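Local coordinates for protein alcohol dehydrogenase (Thermus thermophilus, PDB 2EIH) that probably catalyses NAD(P)-dependent oxidation of alcohols and carries a zinc ion held by four cysteines, at residues A3-A8 / A18-P23; E29-L34 / A122-L127; A37-L42 / E324-L329; P58-A63 / H116-Y121. All blocks are in the same frame, centred on the assembly; numbering follows the deposited sequence.

Overall arrangement
Contacts 1, 2 and 4 touch one another, with centres about 9 to 13 Å apart, contacts 2 and 4 belonging to the GroES-like part of the chain, while contact 3 brings in a helix from near the C-terminus. Contacts 3 and 4 are buried; contacts 1 and 2 are partly buried. Contacts 2 and 3 both use strand 29-38, and contacts 1 and 4 meet in one small sheet, where strand 2-6 lies between 15-19 and 59-60. The chemistry follows place: ladder bonds dominate contact 2, a single hydrogen-bonded pair holds contact 1, backbone bonds join a loop to a short strand and the residues after it in contact 4, and contact 3 is apolar packing. Tyr121 ties contacts 3 and 4 together by bonding His326.

Contact 1. Residues A3-A8 / A18-P23; sequences AVVMRA and ADLPVP
Ala3 and Ala18 face each other as an antiparallel hydrogen-bonded pair, and the side chains of Val5 and Leu20 meet beside them. Of the pair's two bonds, Ala18 N to Ala3 O is short and nearly straight (2.8 Å, 166° at the hydrogen); the return bond from Ala3 N to Ala18 O is weak because it bends to 126°. The tight part lies on the side of the sheet that carries the two alanine methyls. Val5 CG2 presses on Ala18 CB at 3.4 Å, closer than usual for two carbons. Val5 CG1, set anti to the carbonyl carbon (chi1 -72°), is turned instead to Leu20, and the two side chains meet tip to tip with CG1 3.6 Å from Leu20 CD1. The same CD1 also reaches Ala3 CB at 4.0 Å, so one leucine branch covers both an alanine and a valine. Val60 of strand 59-60 and Pro58 extend this apolar patch.

The solvent side is looser. Arg7 bends at chi2 and folds back along the strand, so that Val5 CG2 lies under one face of its guanidinium, toward the rim, while NH2 comes 3.8 Å from Ala18 CB. Its charge is answered by a salt bridge from NE to Glu16. The arrangement is that of a beta hairpin, strands 2-6 and 15-19, at the N-terminal edge of the fold.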
loop_
_atom_site.group_PDB
_atom_site.type_symbol
_atom_site.label_atom_id
_atom_site.label_comp_id
_atom_site.label_asym_id
_atom_site.label_seq_id
_atom_site.Cartn_x
_atom_site.Cartn_y
_atom_site.Cartn_z
ATOM N N ALA A 3 32.446 -28.465 -18.189
ATOM C CA ALA A 3 31.941 -27.775 -17.019
ATOM C C ALA A 3 33.105 -27.408 -16.126
ATOM O O ALA A 3 34.169 -28.025 -16.174
ATOM C CB ALA A 3 30.965 -28.662 -16.262
ATOM N N VAL A 4 32.907 -26.362 -15.344
ATOM C CA VAL A 4 33.906 -25.931 -14.392
ATOM C C VAL A 4 33.364 -26.407 -13.061
ATOM O O VAL A 4 32.382 -25.872 -12.552
ATOM C CB VAL A 4 34.053 -24.413 -14.361
ATOM C CG1 VAL A 4 34.836 -23.999 -13.127
ATOM C CG2 VAL A 4 34.748 -23.943 -15.620
ATOM N N VAL A 5 33.998 -27.439 -12.525
ATOM C CA VAL A 5 33.596 -28.010 -11.257
ATOM C C VAL A 5 34.397 -27.396 -10.127
ATOM O O VAL A 5 35.426 -26.747 -10.343
ATOM C CB VAL A 5 33.789 -29.544 -11.233
ATOM C CG1 VAL A 5 32.746 -30.216 -12.117
ATOM C CG2 VAL A 5 35.192 -29.901 -11.710
ATOM N N MET A 6 33.909 -27.630 -8.917
ATOM C CA MET A 6 34.504 -27.122 -7.697
ATOM C C MET A 6 35.016 -28.321 -6.911
ATOM O O MET A 6 34.295 -28.874 -6.079
ATOM C CB MET A 6 33.420 -26.412 -6.909
ATOM C CG MET A 6 33.894 -25.438 -5.891
ATOM S SD MET A 6 32.423 -24.731 -5.201
ATOM C CE MET A 6 32.745 -24.967 -3.481
ATOM N N ARG A 7 36.253 -28.723 -7.192
ATOM C CA ARG A 7 36.872 -29.861 -6.521
ATOM C C ARG A 7 36.832 -29.745 -5.004
ATOM O O ARG A 7 36.507 -30.706 -4.306
ATOM C CB ARG A 7 38.331 -30.020 -6.970
ATOM C CG ARG A 7 38.501 -30.588 -8.379
ATOM C CD ARG A 7 37.756 -31.913 -8.536
ATOM N NE ARG A 7 37.780 -32.397 -9.912
ATOM C CZ ARG A 7 36.987 -33.354 -10.385
ATOM N NH1 ARG A 7 36.097 -33.939 -9.591
ATOM N NH2 ARG A 7 37.082 -33.724 -11.657
ATOM N N ALA A 8 37.173 -28.563 -4.506
ATOM C CA ALA A 8 37.196 -28.298 -3.078
ATOM C C ALA A 8 37.005 -26.809 -2.841
ATOM O O ALA A 8 37.049 -26.008 -3.778
ATOM C CB ALA A 8 38.520 -28.752 -2.491
ATOM N N ALA A 18 36.167 -29.914 -16.098
ATOM C CA ALA A 18 35.950 -31.357 -16.007
ATOM C C ALA A 18 34.826 -31.767 -16.938
ATOM O O ALA A 18 34.068 -30.929 -17.416
ATOM C CB ALA A 18 35.606 -31.754 -14.584
ATOM N N ASP A 19 34.724 -33.063 -17.200
ATOM C CA ASP A 19 33.684 -33.565 -18.077
ATOM C C ASP A 19 32.596 -34.235 -17.245
ATOM O O ASP A 19 32.850 -35.235 -16.582
ATOM C CB ASP A 19 34.281 -34.565 -19.067
ATOM C CG ASP A 19 33.266 -35.060 -20.076
ATOM O OD1 ASP A 19 32.789 -34.240 -20.895
ATOM O OD2 ASP A 19 32.943 -36.268 -20.055
ATOM N N LEU A 20 31.385 -33.686 -17.267
ATOM C CA LEU A 20 30.302 -34.276 -16.497
ATOM C C LEU A 20 29.205 -34.763 -17.418
ATOM O O LEU A 20 29.044 -34.273 -18.531
ATOM C CB LEU A 20 29.707 -33.257 -15.523
ATOM C CG LEU A 20 30.661 -32.481 -14.619
ATOM C CD1 LEU A 20 29.840 -31.529 -13.778
ATOM C CD2 LEU A 20 31.469 -33.432 -13.749
ATOM N N PRO A 21 28.436 -35.753 -16.968
ATOM C CA PRO A 21 27.354 -36.267 -17.806
ATOM C C PRO A 21 26.272 -35.212 -18.021
ATOM O O PRO A 21 26.058 -34.353 -17.167
ATOM C CB PRO A 21 26.855 -37.481 -17.021
ATOM C CG PRO A 21 27.151 -37.114 -15.600
ATOM C CD PRO A 21 28.518 -36.487 -15.694
ATOM N N VAL A 22 25.609 -35.279 -19.171
ATOM C CA VAL A 22 24.553 -34.330 -19.507
ATOM C C VAL A 22 23.271 -34.610 -18.738
ATOM O O VAL A 22 22.686 -35.686 -18.859
ATOM C CB VAL A 22 24.214 -34.370 -21.005
ATOM C CG1 VAL A 22 22.891 -33.658 -21.265
ATOM C CG2 VAL A 22 25.327 -33.716 -21.802
ATOM N N PRO A 23 22.808 -33.629 -17.944
ATOM C CA PRO A 23 21.579 -33.795 -17.162
ATOM C C PRO A 23 20.351 -34.034 -18.036
ATOM O O PRO A 23 20.289 -33.587 -19.182
ATOM C CB PRO A 23 21.495 -32.492 -16.368
ATOM C CG PRO A 23 22.195 -31.504 -17.265
ATOM C CD PRO A 23 23.384 -32.287 -17.742
#

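Contact 2. Residues E29-L34 / A122-L127; sequences EVRVRL and AEYVVL
Val32 and Val125 form one hydrogen-bonded pair of an antiparallel ladder between strands 29-38 and 124-128, part of the curled sheet of the GroES-like domain typical of zinc-dependent alcohol dehydrogenases. Their two bonds, with Val32 N to Val125 O at 2.7 Å, are matched by two between Val30 and Leu127.

On one face, Tyr124 is touched by two arginines. Its ring crosses the Arg33 chain at a slant, CE2 3.5 Å from Arg33 CG, with the guanidinium plane turned 63° from the ring. Arg31 meets the ring through its aliphatic part, CD 4.0 Å from Tyr124 CD2, its guanidinium almost perpendicular at 89°. With CG anti to the backbone N (chi1 176°) and a bend at chi3, Arg31 sends its charge to Asp70 and Glu24. Its CB also packs on Val126 CG2, while Val126 CG1 crosses Glu29 at about a right angle.

The other face is apolar: Val32, Val125 and Leu127 gather with Leu132 and Ile87. Leu34 joins them, its CD1 3.9 Å from Val125 CG1. At this end Leu34 N bonds Glu123 O from above the carbonyl plane, and one water donates to both Leu34 O (2.9 Å) and Glu123 O.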
loop_
_atom_site.group_PDB
_atom_site.type_symbol
_atom_site.label_atom_id
_atom_site.label_comp_id
_atom_site.label_asym_id
_atom_site.label_seq_id
_atom_site.Cartn_x
_atom_site.Cartn_y
_atom_site.Cartn_z
ATOM N N GLU A 29 10.408 -30.103 -16.817
ATOM C CA GLU A 29 11.715 -29.480 -16.860
ATOM C C GLU A 29 12.239 -29.330 -18.273
ATOM O O GLU A 29 11.735 -29.951 -19.204
ATOM C CB GLU A 29 12.698 -30.292 -16.026
ATOM C CG GLU A 29 12.491 -30.146 -14.550
ATOM C CD GLU A 29 13.446 -30.996 -13.763
ATOM O OE1 GLU A 29 13.581 -30.760 -12.542
ATOM O OE2 GLU A 29 14.056 -31.903 -14.372
ATOM N N VAL A 30 13.261 -28.495 -18.417
ATOM C CA VAL A 30 13.872 -28.247 -19.711
ATOM C C VAL A 30 15.384 -28.111 -19.570
ATOM O O VAL A 30 15.873 -27.582 -18.578
ATOM C CB VAL A 30 13.249 -26.976 -20.375
ATOM C CG1 VAL A 30 13.245 -25.834 -19.379
ATOM C CG2 VAL A 30 14.014 -26.608 -21.635
ATOM N N ARG A 31 16.114 -28.630 -20.553
ATOM C CA ARG A 31 17.567 -28.553 -20.551
ATOM C C ARG A 31 17.974 -27.436 -21.487
ATOM O O ARG A 31 17.565 -27.398 -22.647
ATOM C CB ARG A 31 18.200 -29.865 -21.024
ATOM C CG ARG A 31 19.728 -29.818 -21.136
ATOM C CD ARG A 31 20.313 -31.194 -21.399
ATOM N NE ARG A 31 20.087 -31.661 -22.760
ATOM C CZ ARG A 31 19.756 -32.911 -23.066
ATOM N NH1 ARG A 31 19.603 -33.814 -22.107
ATOM N NH2 ARG A 31 19.582 -33.262 -24.331
ATOM N N VAL A 32 18.788 -26.525 -20.982
ATOM C CA VAL A 32 19.228 -25.405 -21.784
ATOM C C VAL A 32 20.684 -25.570 -22.196
ATOM O O VAL A 32 21.521 -25.985 -21.397
ATOM C CB VAL A 32 19.070 -24.095 -20.986
ATOM C CG1 VAL A 32 19.603 -22.926 -21.789
ATOM C CG2 VAL A 32 17.606 -23.887 -20.632
ATOM N N ARG A 33 20.984 -25.272 -23.455
ATOM C CA ARG A 33 22.360 -25.329 -23.911
ATOM C C ARG A 33 22.818 -23.890 -23.683
ATOM O O ARG A 33 22.349 -22.967 -24.357
ATOM C CB ARG A 33 22.414 -25.687 -25.387
ATOM C CG ARG A 33 23.796 -26.032 -25.892
ATOM C CD ARG A 33 23.703 -26.624 -27.282
ATOM N NE ARG A 33 23.320 -25.632 -28.288
ATOM C CZ ARG A 33 24.141 -24.679 -28.726
ATOM N NH1 ARG A 33 25.383 -24.598 -28.244
ATOM N NH2 ARG A 33 23.735 -23.816 -29.646
ATOM N N LEU A 34 23.705 -23.706 -22.707
ATOM C CA LEU A 34 24.211 -22.382 -22.333
ATOM C C LEU A 34 25.158 -21.721 -23.337
ATOM O O LEU A 34 25.918 -22.386 -24.034
ATOM C CB LEU A 34 24.899 -22.474 -20.968
ATOM C CG LEU A 34 23.953 -22.815 -19.810
ATOM C CD1 LEU A 34 24.712 -23.407 -18.638
ATOM C CD2 LEU A 34 23.199 -21.566 -19.400
ATOM N N ALA A 122 28.552 -24.538 -17.130
ATOM C CA ALA A 122 28.640 -25.724 -17.978
ATOM C C ALA A 122 27.956 -25.463 -19.312
ATOM O O ALA A 122 27.360 -24.413 -19.514
ATOM C CB ALA A 122 27.989 -26.904 -17.277
ATOM N N GLU A 123 28.042 -26.435 -20.210
ATOM C CA GLU A 123 27.430 -26.329 -21.521
ATOM C C GLU A 123 25.936 -26.627 -21.477
ATOM O O GLU A 123 25.224 -26.334 -22.421
ATOM C CB GLU A 123 28.116 -27.290 -22.511
ATOM C CG GLU A 123 29.593 -27.003 -22.781
ATOM C CD GLU A 123 30.246 -28.061 -23.652
ATOM O OE1 GLU A 123 30.134 -29.263 -23.322
ATOM O OE2 GLU A 123 30.885 -27.699 -24.667
ATOM N N TYR A 124 25.467 -27.230 -20.392
ATOM C CA TYR A 124 24.054 -27.555 -20.261
ATOM C C TYR A 124 23.585 -27.459 -18.824
ATOM O O TYR A 124 24.355 -27.662 -17.890
ATOM C CB TYR A 124 23.760 -28.974 -20.764
ATOM C CG TYR A 124 24.137 -29.212 -22.196
ATOM C CD1 TYR A 124 25.439 -29.583 -22.547
ATOM C CD2 TYR A 124 23.193 -29.053 -23.213
ATOM C CE1 TYR A 124 25.786 -29.780 -23.882
ATOM C CE2 TYR A 124 23.540 -29.247 -24.545
ATOM C CZ TYR A 124 24.835 -29.614 -24.869
ATOM O OH TYR A 124 25.174 -29.812 -26.189
ATOM N N VAL A 125 22.312 -27.152 -18.648
ATOM C CA VAL A 125 21.771 -27.061 -17.317
ATOM C C VAL A 125 20.293 -27.387 -17.440
ATOM O O VAL A 125 19.653 -27.069 -18.440
ATOM C CB VAL A 125 22.014 -25.637 -16.711
ATOM C CG1 VAL A 125 21.164 -24.605 -17.431
ATOM C CG2 VAL A 125 21.728 -25.648 -15.211
ATOM N N VAL A 126 19.763 -28.053 -16.429
ATOM C CA VAL A 126 18.371 -28.435 -16.435
ATOM C C VAL A 126 17.659 -27.749 -15.301
ATOM O O VAL A 126 18.081 -27.856 -14.150
ATOM C CB VAL A 126 18.216 -29.949 -16.243
ATOM C CG1 VAL A 126 16.789 -30.281 -15.847
ATOM C CG2 VAL A 126 18.600 -30.676 -17.511
ATOM N N LEU A 127 16.586 -27.032 -15.620
ATOM C CA LEU A 127 15.805 -26.362 -14.581
ATOM C C LEU A 127 14.314 -26.404 -14.906
ATOM O O LEU A 127 13.924 -26.770 -16.016
ATOM C CB LEU A 127 16.277 -24.914 -14.372
ATOM C CG LEU A 127 16.496 -23.915 -15.499
ATOM C CD1 LEU A 127 16.447 -22.512 -14.936
ATOM C CD2 LEU A 127 17.829 -24.175 -16.171
HETATM O O HOH W 1 26.814 -25.080 -24.587
#

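Contact 3. Residues A37-L42 / E324-L329; sequences AALNHL and EGHRLL
Leu329 meets His41 in the most extensive part of this contact, a CH-pi interaction. The Leu329 CD2 methyl stands over one face of the imidazole, toward the rim, 4.2 Å from the ring centroid and 20° off its normal. The other atoms of the leucine fork come to the CE1 side of the ring, where Leu329 CG is 3.4 Å from His41 CE1. With its CG anti to the backbone N (chi1 -172°), Leu329 extends from the helix toward the start of helix 41-48. A serine in place of His41 would probably leave the Leu329 fork without its aromatic cover and open a gap between the two helices.

Apolar contacts continue at Leu39. Leu329 CD2 sits 4.2 Å from Leu39 CB and 3.7 Å from Asn40 C, so this single methyl bridges ring, backbone and side chain.

Contact with the helix backbone falls to the other end of Leu39: its CD2 rests 3.4 Å from Gly325 O. A side chain at Gly325 would run into that methyl, so glycine permits the close approach.

The polar atoms of His326, whose ring lies obliquely to Leu39 CD2, are held by partners outside the two segments: ND1 bonds Arg47 and NE2 bonds Tyr121 OH.

The whole is a helix-to-loop packing in which helix 322-330 covers the turn from strand 29-38 into helix 41-48, in the medium-chain dehydrogenase/reductase fold.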
loop_
_atom_site.group_PDB
_atom_site.type_symbol
_atom_site.label_atom_id
_atom_site.label_comp_id
_atom_site.label_asym_id
_atom_site.label_seq_id
_atom_site.Cartn_x
_atom_site.Cartn_y
_atom_site.Cartn_z
ATOM N N ALA A 37 27.448 -17.485 -19.066
ATOM C CA ALA A 37 27.125 -17.601 -17.654
ATOM C C ALA A 37 27.738 -16.366 -17.026
ATOM O O ALA A 37 28.937 -16.104 -17.184
ATOM C CB ALA A 37 27.738 -18.850 -17.064
ATOM N N ALA A 38 26.909 -15.597 -16.338
ATOM C CA ALA A 38 27.374 -14.386 -15.691
ATOM C C ALA A 38 27.838 -14.737 -14.297
ATOM O O ALA A 38 27.261 -15.600 -13.640
ATOM C CB ALA A 38 26.251 -13.350 -15.629
ATOM N N LEU A 39 28.888 -14.055 -13.852
ATOM C CA LEU A 39 29.475 -14.277 -12.537
ATOM C C LEU A 39 28.871 -13.389 -11.458
ATOM O O LEU A 39 28.713 -12.189 -11.652
ATOM C CB LEU A 39 30.981 -14.016 -12.598
ATOM C CG LEU A 39 31.963 -15.128 -12.968
ATOM C CD1 LEU A 39 31.585 -15.826 -14.257
ATOM C CD2 LEU A 39 33.364 -14.506 -13.073
ATOM N N ASN A 40 28.544 -13.981 -10.315
ATOM C CA ASN A 40 27.990 -13.233 -9.185
ATOM C C ASN A 40 28.827 -13.444 -7.917
ATOM O O ASN A 40 29.508 -14.458 -7.776
ATOM C CB ASN A 40 26.535 -13.639 -8.952
ATOM C CG ASN A 40 25.608 -13.033 -9.970
ATOM O OD1 ASN A 40 25.115 -13.708 -10.869
ATOM N ND2 ASN A 40 25.372 -11.739 -9.838
ATOM N N HIS A 41 28.780 -12.489 -6.997
ATOM C CA HIS A 41 29.569 -12.602 -5.776
ATOM C C HIS A 41 29.185 -13.842 -4.974
ATOM O O HIS A 41 29.975 -14.365 -4.174
ATOM C CB HIS A 41 29.430 -11.328 -4.937
ATOM C CG HIS A 41 30.091 -10.134 -5.555
ATOM N ND1 HIS A 41 31.460 -9.994 -5.625
ATOM C CD2 HIS A 41 29.569 -9.048 -6.172
ATOM C CE1 HIS A 41 31.756 -8.876 -6.263
ATOM N NE2 HIS A 41 30.626 -8.281 -6.607
ATOM N N LEU A 42 27.971 -14.313 -5.219
ATOM C CA LEU A 42 27.455 -15.506 -4.574
ATOM C C LEU A 42 28.308 -16.723 -4.950
ATOM O O LEU A 42 28.577 -17.587 -4.107
ATOM C CB LEU A 42 26.002 -15.731 -5.001
ATOM C CG LEU A 42 25.300 -16.994 -4.504
ATOM C CD1 LEU A 42 25.474 -17.141 -2.993
ATOM C CD2 LEU A 42 23.836 -16.916 -4.880
ATOM N N GLU A 324 40.148 -17.077 -13.268
ATOM C CA GLU A 324 40.576 -15.706 -13.536
ATOM C C GLU A 324 39.391 -14.768 -13.397
ATOM O O GLU A 324 39.552 -13.611 -13.018
ATOM C CB GLU A 324 41.142 -15.592 -14.950
ATOM C CG GLU A 324 41.398 -14.154 -15.370
ATOM C CD GLU A 324 42.565 -13.523 -14.637
ATOM O OE1 GLU A 324 42.884 -13.961 -13.508
ATOM O OE2 GLU A 324 43.161 -12.568 -15.179
ATOM N N GLY A 325 38.203 -15.275 -13.722
ATOM C CA GLY A 325 37.005 -14.470 -13.617
ATOM C C GLY A 325 36.671 -14.164 -12.170
ATOM O O GLY A 325 36.201 -13.071 -11.855
ATOM N N HIS A 326 36.909 -15.120 -11.274
ATOM C CA HIS A 326 36.609 -14.877 -9.865
ATOM C C HIS A 326 37.585 -13.879 -9.263
ATOM O O HIS A 326 37.264 -13.204 -8.286
ATOM C CB HIS A 326 36.651 -16.172 -9.048
ATOM C CG HIS A 326 35.344 -16.916 -9.024
ATOM N ND1 HIS A 326 34.890 -17.558 -7.888
ATOM C CD2 HIS A 326 34.436 -17.148 -9.984
ATOM C CE1 HIS A 326 33.747 -18.158 -8.164
ATOM N NE2 HIS A 326 33.440 -17.931 -9.426
ATOM N N ARG A 327 38.781 -13.790 -9.841
ATOM C CA ARG A 327 39.779 -12.846 -9.354
ATOM C C ARG A 327 39.298 -11.433 -9.690
ATOM O O ARG A 327 39.212 -10.564 -8.820
ATOM C CB ARG A 327 41.126 -13.121 -10.020
ATOM C CG ARG A 327 42.223 -12.176 -9.591
ATOM C CD ARG A 327 43.514 -12.448 -10.336
ATOM N NE ARG A 327 44.028 -11.206 -10.898
ATOM C CZ ARG A 327 43.551 -10.633 -11.997
ATOM N NH1 ARG A 327 42.554 -11.200 -12.661
ATOM N NH2 ARG A 327 44.054 -9.482 -12.420
ATOM N N LEU A 328 38.973 -11.223 -10.962
ATOM C CA LEU A 328 38.479 -9.939 -11.438
ATOM C C LEU A 328 37.322 -9.412 -10.614
ATOM O O LEU A 328 37.221 -8.215 -10.352
ATOM C CB LEU A 328 38.006 -10.055 -12.882
ATOM C CG LEU A 328 39.059 -10.091 -13.973
ATOM C CD1 LEU A 328 38.391 -10.411 -15.289
ATOM C CD2 LEU A 328 39.774 -8.752 -14.036
ATOM N N LEU A 329 36.437 -10.315 -10.221
ATOM C CA LEU A 329 35.264 -9.943 -9.449
ATOM C C LEU A 329 35.578 -9.645 -7.996
ATOM O O LEU A 329 35.025 -8.718 -7.411
ATOM C CB LEU A 329 34.221 -11.053 -9.527
ATOM C CG LEU A 329 32.871 -10.694 -8.917
ATOM C CD1 LEU A 329 32.307 -9.446 -9.587
ATOM C CD2 LEU A 329 31.928 -11.871 -9.094
#

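Contact 4. Residues P58-A63 / H116-Y121; sequences PHVLGA and HRHGTY
Gly119 N to Val60 O, at 2.6 Å, is the shortest of three backbone bonds joining these two segments; the donor stands 45° out of the carbonyl plane. Tyr121 N bonds Leu61 O at 3.0 Å, and Thr120 N reaches Gly62 O at 2.9 Å, again from above the carbonyl plane. The peptides come this close because both segments have glycines: a side chain at Gly62 would strike Thr120 and Tyr121, and one at Gly119 would strike Gly62 O. A weak bond, His118 NE2 to Pro58 O at 3.4 Å, closes the far end.

Two rings are then covered by aliphatic carbons. Val60 CG2, beside the backbone N and anti to the carbonyl carbon, is centred over the His118 ring, 3.5 Å from the centroid. Leu61 CB similarly sits over the middle of the Tyr121 ring, at 3.7 Å and 11° off the normal. The other Val60 branch, CG1, packs on Tyr121 CB at 3.8 Å. His59 presents its ring edge to Arg117 O, while its NE2 bonds Gly114. Because Tyr121 OH bonds both Asp43 and His326, an alanine here would probably deprive those residues of a shared partner and uncover Leu61.

The two crossing segments lie between strand 2-6, where Val4 is hydrogen-bonded to Tyr121 through the backbone, and strand 84-91, whose Ile87 touches Thr120.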
loop_
_atom_site.group_PDB
_atom_site.type_symbol
_atom_site.label_atom_id
_atom_site.label_comp_id
_atom_site.label_asym_id
_atom_site.label_seq_id
_atom_site.Cartn_x
_atom_site.Cartn_y
_atom_site.Cartn_z
ATOM N N PRO A 58 31.918 -32.974 -6.778
ATOM C CA PRO A 58 32.152 -31.632 -7.321
ATOM C C PRO A 58 30.867 -30.823 -7.496
ATOM O O PRO A 58 29.785 -31.385 -7.645
ATOM C CB PRO A 58 32.846 -31.928 -8.647
ATOM C CG PRO A 58 32.166 -33.173 -9.092
ATOM C CD PRO A 58 32.134 -34.001 -7.815
ATOM N N HIS A 59 30.997 -29.501 -7.487
ATOM C CA HIS A 59 29.856 -28.610 -7.643
ATOM C C HIS A 59 30.045 -27.630 -8.795
ATOM O O HIS A 59 31.136 -27.104 -9.009
ATOM C CB HIS A 59 29.619 -27.829 -6.349
ATOM C CG HIS A 59 28.512 -26.834 -6.443
ATOM N ND1 HIS A 59 27.213 -27.198 -6.740
ATOM C CD2 HIS A 59 28.500 -25.490 -6.287
ATOM C CE1 HIS A 59 26.452 -26.114 -6.760
ATOM N NE2 HIS A 59 27.210 -25.068 -6.489
ATOM N N VAL A 60 28.967 -27.390 -9.534
ATOM C CA VAL A 60 29.000 -26.453 -10.645
ATOM C C VAL A 60 28.346 -25.155 -10.199
ATOM O O VAL A 60 27.156 -25.122 -9.907
ATOM C CB VAL A 60 28.233 -26.987 -11.866
ATOM C CG1 VAL A 60 28.324 -25.983 -13.024
ATOM C CG2 VAL A 60 28.806 -28.324 -12.284
ATOM N N LEU A 61 29.126 -24.086 -10.155
ATOM C CA LEU A 61 28.608 -22.799 -9.752
ATOM C C LEU A 61 27.807 -22.195 -10.906
ATOM O O LEU A 61 27.681 -22.808 -11.967
ATOM C CB LEU A 61 29.777 -21.882 -9.388
ATOM C CG LEU A 61 30.745 -22.385 -8.308
ATOM C CD1 LEU A 61 31.955 -21.446 -8.210
ATOM C CD2 LEU A 61 30.035 -22.460 -6.958
ATOM N N GLY A 62 27.271 -20.994 -10.696
ATOM C CA GLY A 62 26.522 -20.322 -11.746
ATOM C C GLY A 62 25.027 -20.139 -11.545
ATOM O O GLY A 62 24.250 -21.096 -11.635
ATOM N N ALA A 63 24.614 -18.902 -11.281
ATOM C CA ALA A 63 23.198 -18.613 -11.096
ATOM C C ALA A 63 22.639 -17.961 -12.364
ATOM O O ALA A 63 21.547 -18.298 -12.823
ATOM C CB ALA A 63 22.994 -17.698 -9.877
ATOM N N HIS A 116 23.233 -24.480 -4.490
ATOM C CA HIS A 116 23.139 -25.811 -3.907
ATOM C C HIS A 116 23.081 -26.881 -4.975
ATOM O O HIS A 116 23.479 -28.024 -4.743
ATOM C CB HIS A 116 21.901 -25.898 -3.026
ATOM C CG HIS A 116 21.966 -25.015 -1.823
ATOM N ND1 HIS A 116 22.856 -25.232 -0.793
ATOM C CD2 HIS A 116 21.287 -23.887 -1.502
ATOM C CE1 HIS A 116 22.724 -24.276 0.110
ATOM N NE2 HIS A 116 21.780 -23.448 -0.297
ATOM N N ARG A 117 22.579 -26.498 -6.143
ATOM C CA ARG A 117 22.457 -27.398 -7.280
ATOM C C ARG A 117 23.356 -26.895 -8.405
ATOM O O ARG A 117 23.635 -25.705 -8.479
ATOM C CB ARG A 117 21.006 -27.442 -7.758
ATOM C CG ARG A 117 20.779 -28.514 -8.798
ATOM C CD ARG A 117 19.333 -28.578 -9.248
ATOM N NE ARG A 117 18.953 -27.441 -10.089
ATOM C CZ ARG A 117 19.443 -27.193 -11.301
ATOM N NH1 ARG A 117 19.024 -26.132 -11.975
ATOM N NH2 ARG A 117 20.342 -28.000 -11.846
ATOM N N HIS A 118 23.810 -27.798 -9.271
ATOM C CA HIS A 118 24.677 -27.421 -10.382
ATOM C C HIS A 118 24.148 -26.215 -11.147
ATOM O O HIS A 118 22.994 -26.195 -11.583
ATOM C CB HIS A 118 24.851 -28.583 -11.360
ATOM C CG HIS A 118 25.808 -29.632 -10.895
ATOM N ND1 HIS A 118 26.286 -30.625 -11.729
ATOM C CD2 HIS A 118 26.377 -29.857 -9.686
ATOM C CE1 HIS A 118 27.103 -31.409 -11.055
ATOM N NE2 HIS A 118 27.177 -30.965 -9.810
ATOM N N GLY A 119 25.007 -25.220 -11.336
ATOM C CA GLY A 119 24.587 -24.014 -12.030
ATOM C C GLY A 119 24.906 -23.868 -13.503
ATOM O O GLY A 119 24.894 -24.837 -14.264
ATOM N N THR A 120 25.219 -22.638 -13.896
ATOM C CA THR A 120 25.500 -22.324 -15.288
ATOM C C THR A 120 26.933 -22.408 -15.805
ATOM O O THR A 120 27.167 -22.103 -16.963
ATOM C CB THR A 120 24.914 -20.925 -15.636
ATOM O OG1 THR A 120 25.474 -19.928 -14.768
ATOM C CG2 THR A 120 23.397 -20.945 -15.468
ATOM N N TYR A 121 27.887 -22.817 -14.975
ATOM C CA TYR A 121 29.277 -22.935 -15.432
ATOM C C TYR A 121 29.490 -24.221 -16.243
ATOM O O TYR A 121 30.494 -24.917 -16.061
ATOM C CB TYR A 121 30.243 -22.989 -14.259
ATOM C CG TYR A 121 30.502 -21.676 -13.535
ATOM C CD1 TYR A 121 29.495 -20.726 -13.347
ATOM C CD2 TYR A 121 31.724 -21.462 -12.911
ATOM C CE1 TYR A 121 29.707 -19.603 -12.543
ATOM C CE2 TYR A 121 31.955 -20.354 -12.111
ATOM C CZ TYR A 121 30.945 -19.433 -11.920
ATOM O OH TYR A 121 31.163 -18.376 -11.081
#